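Local atomic coordinates of HmuY protein (Prevotella intermedia, PDB entry 6R2H), a protein that probably binds heme as a hemophore-like member of the HmuY family, serving heme acquisition by this bacterium. Residues I21-G26 against V183-K188. Residues are numbered along the deposited sequence; the frame is centred on the assembly and turned at random.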
loop_
_atom_site.group_PDB
_atom_site.type_symbol
_atom_site.label_atom_id
_atom_site.label_comp_id
_atom_site.label_asym_id
_atom_site.label_seq_id
_atom_site.Cartn_x
_atom_site.Cartn_y
_atom_site.Cartn_z
ATOM N N ILE A 21 -1.902 1.342 -9.251
ATOM C CA ILE A 21 -2.325 2.641 -9.759
ATOM C C ILE A 21 -1.260 3.255 -10.655
ATOM O O ILE A 21 -0.118 3.417 -10.243
ATOM C CB ILE A 21 -2.712 3.594 -8.621
ATOM C CG1 ILE A 21 -3.724 2.917 -7.695
ATOM C CG2 ILE A 21 -3.246 4.903 -9.192
ATOM C CD1 ILE A 21 -3.883 3.566 -6.352
ATOM N N ASP A 22 -1.671 3.609 -11.874
ATOM C CA ASP A 22 -0.871 4.435 -12.765
ATOM C C ASP A 22 -1.177 5.894 -12.451
ATOM O O ASP A 22 -2.263 6.378 -12.756
ATOM C CB ASP A 22 -1.200 4.142 -14.229
ATOM C CG ASP A 22 -0.384 4.955 -15.212
ATOM O OD1 ASP A 22 0.282 5.923 -14.789
ATOM O OD2 ASP A 22 -0.390 4.580 -16.404
ATOM N N LEU A 23 -0.219 6.598 -11.845
ATOM C CA LEU A 23 -0.518 7.929 -11.334
ATOM C C LEU A 23 -0.709 8.913 -12.489
ATOM O O LEU A 23 -1.473 9.868 -12.371
ATOM C CB LEU A 23 0.563 8.369 -10.342
ATOM C CG LEU A 23 0.415 7.796 -8.926
ATOM C CD1 LEU A 23 1.539 8.265 -8.028
ATOM C CD2 LEU A 23 -0.936 8.131 -8.285
ATOM N N GLU A 24 -0.041 8.629 -13.618
ATOM C CA GLU A 24 -0.061 9.492 -14.789
ATOM C C GLU A 24 -1.464 9.541 -15.397
ATOM O O GLU A 24 -1.931 10.608 -15.764
ATOM C CB GLU A 24 1.000 9.028 -15.789
ATOM C CG GLU A 24 1.207 9.970 -16.962
ATOM C CD GLU A 24 2.334 9.531 -17.888
ATOM O OE1 GLU A 24 2.674 8.325 -17.882
ATOM O OE2 GLU A 24 2.881 10.393 -18.603
ATOM N N THR A 25 -2.144 8.391 -15.467
ATOM C CA THR A 25 -3.410 8.259 -16.167
ATOM C C THR A 25 -4.581 8.219 -15.186
ATOM O O THR A 25 -5.730 8.421 -15.586
ATOM C CB THR A 25 -3.424 6.998 -17.041
ATOM O OG1 THR A 25 -3.459 5.832 -16.213
ATOM C CG2 THR A 25 -2.257 6.946 -18.004
ATOM N N GLY A 26 -4.285 7.934 -13.910
ATOM C CA GLY A 26 -5.316 7.858 -12.889
ATOM C C GLY A 26 -6.077 6.535 -12.916
ATOM O O GLY A 26 -7.017 6.353 -12.139
ATOM N N VAL A 183 -9.264 3.175 -0.376
ATOM C CA VAL A 183 -8.096 4.024 -0.533
ATOM C C VAL A 183 -8.561 5.223 -1.354
ATOM O O VAL A 183 -9.115 5.047 -2.441
ATOM C CB VAL A 183 -6.927 3.277 -1.216
ATOM C CG1 VAL A 183 -5.844 4.214 -1.748
ATOM C CG2 VAL A 183 -6.315 2.171 -0.359
ATOM N N SER A 184 -8.367 6.427 -0.801
ATOM C CA SER A 184 -8.744 7.680 -1.436
ATOM C C SER A 184 -7.649 8.717 -1.189
ATOM O O SER A 184 -7.184 8.829 -0.059
ATOM C CB SER A 184 -10.037 8.149 -0.874
ATOM O OG SER A 184 -10.550 9.209 -1.650
ATOM N N PHE A 185 -7.222 9.449 -2.232
ATOM C CA PHE A 185 -6.236 10.511 -2.069
ATOM C C PHE A 185 -6.313 11.530 -3.200
ATOM O O PHE A 185 -6.875 11.262 -4.259
ATOM C CB PHE A 185 -4.810 9.955 -2.005
ATOM C CG PHE A 185 -4.397 9.065 -3.155
ATOM C CD1 PHE A 185 -3.856 9.606 -4.319
ATOM C CD2 PHE A 185 -4.528 7.686 -3.065
ATOM C CE1 PHE A 185 -3.454 8.795 -5.373
ATOM C CE2 PHE A 185 -4.127 6.874 -4.116
ATOM C CZ PHE A 185 -3.586 7.428 -5.264
ATOM N N ASP A 186 -5.729 12.703 -2.949
ATOM C CA ASP A 186 -5.471 13.697 -3.979
ATOM C C ASP A 186 -3.975 13.726 -4.232
ATOM O O ASP A 186 -3.199 13.380 -3.336
ATOM C CB ASP A 186 -5.923 15.094 -3.555
ATOM C CG ASP A 186 -7.393 15.165 -3.191
ATOM O OD1 ASP A 186 -8.193 14.475 -3.853
ATOM O OD2 ASP A 186 -7.722 15.887 -2.234
ATOM N N TYR A 187 -3.591 14.147 -5.445
ATOM C CA TYR A 187 -2.190 14.090 -5.816
ATOM C C TYR A 187 -1.852 15.008 -6.987
ATOM O O TYR A 187 -2.703 15.363 -7.794
ATOM C CB TYR A 187 -1.805 12.664 -6.201
ATOM C CG TYR A 187 -2.440 12.113 -7.454
ATOM C CD1 TYR A 187 -3.719 11.584 -7.420
ATOM C CD2 TYR A 187 -1.743 12.062 -8.658
ATOM C CE1 TYR A 187 -4.295 11.031 -8.549
ATOM C CE2 TYR A 187 -2.306 11.513 -9.799
ATOM C CZ TYR A 187 -3.590 10.995 -9.741
ATOM O OH TYR A 187 -4.179 10.449 -10.849
ATOM N N LYS A 188 -0.568 15.345 -7.073
ATOM C CA LYS A 188 -0.043 16.037 -8.227
ATOM C C LYS A 188 1.006 15.122 -8.832
ATOM O O LYS A 188 1.829 14.567 -8.110
ATOM C CB LYS A 188 0.598 17.367 -7.820
ATOM C CG LYS A 188 -0.345 18.400 -7.218
ATOM C CD LYS A 188 0.348 19.734 -6.965
ATOM C CE LYS A 188 -0.527 20.746 -6.261
ATOM N NZ LYS A 188 0.223 21.974 -5.912
#
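Leu23 meets Tyr187 twice, once through its backbone and once through its side chain. The phenol OH of Tyr187 donates a hydrogen bond to the carbonyl O of Leu23 (OH to O, 3.2 Å), arriving tilted out of the carbonyl plane. The C=O...donor angle is 136°. Gly26 CA, further round the same turn, also sits against this hydroxyl.

The apolar part centres on one methyl. Leu23 CD2 forms a CH-pi contact over one face of the Tyr187 ring, 4.0 Å from the ring centroid and 13° off the normal. The same methyl reaches the rim of the neighbouring ring, with CD2 of Leu23 3.9 Å from CE1 of Phe185. Ile21 CD1 also abuts that rim, 4.0 Å from Phe185 CE2, so both aliphatic side chains approach Phe185 at its edge, near the ring plane.

These contacts join two beta-sheets of the HmuY fold: the end of strand 17-21 and the turn leading to strand 28-32, in the four-stranded sheet, pack on strand 181-190 of the large antiparallel sheet. Phe185 and Tyr187, alternate residues of that strand, both project toward the turn. CG of Tyr187 lies between its backbone N and carbonyl carbon (chi1 67°), which carries the ring beneath Leu23 CD2. Phe8 and Phe170 of the large sheet meet the Phe185 ring as well.

Within the turn, Asp22 OD1 accepts from Glu24 N at 3.0 Å, an Asx turn; Asp70 OD2 takes the Leu23 N-H.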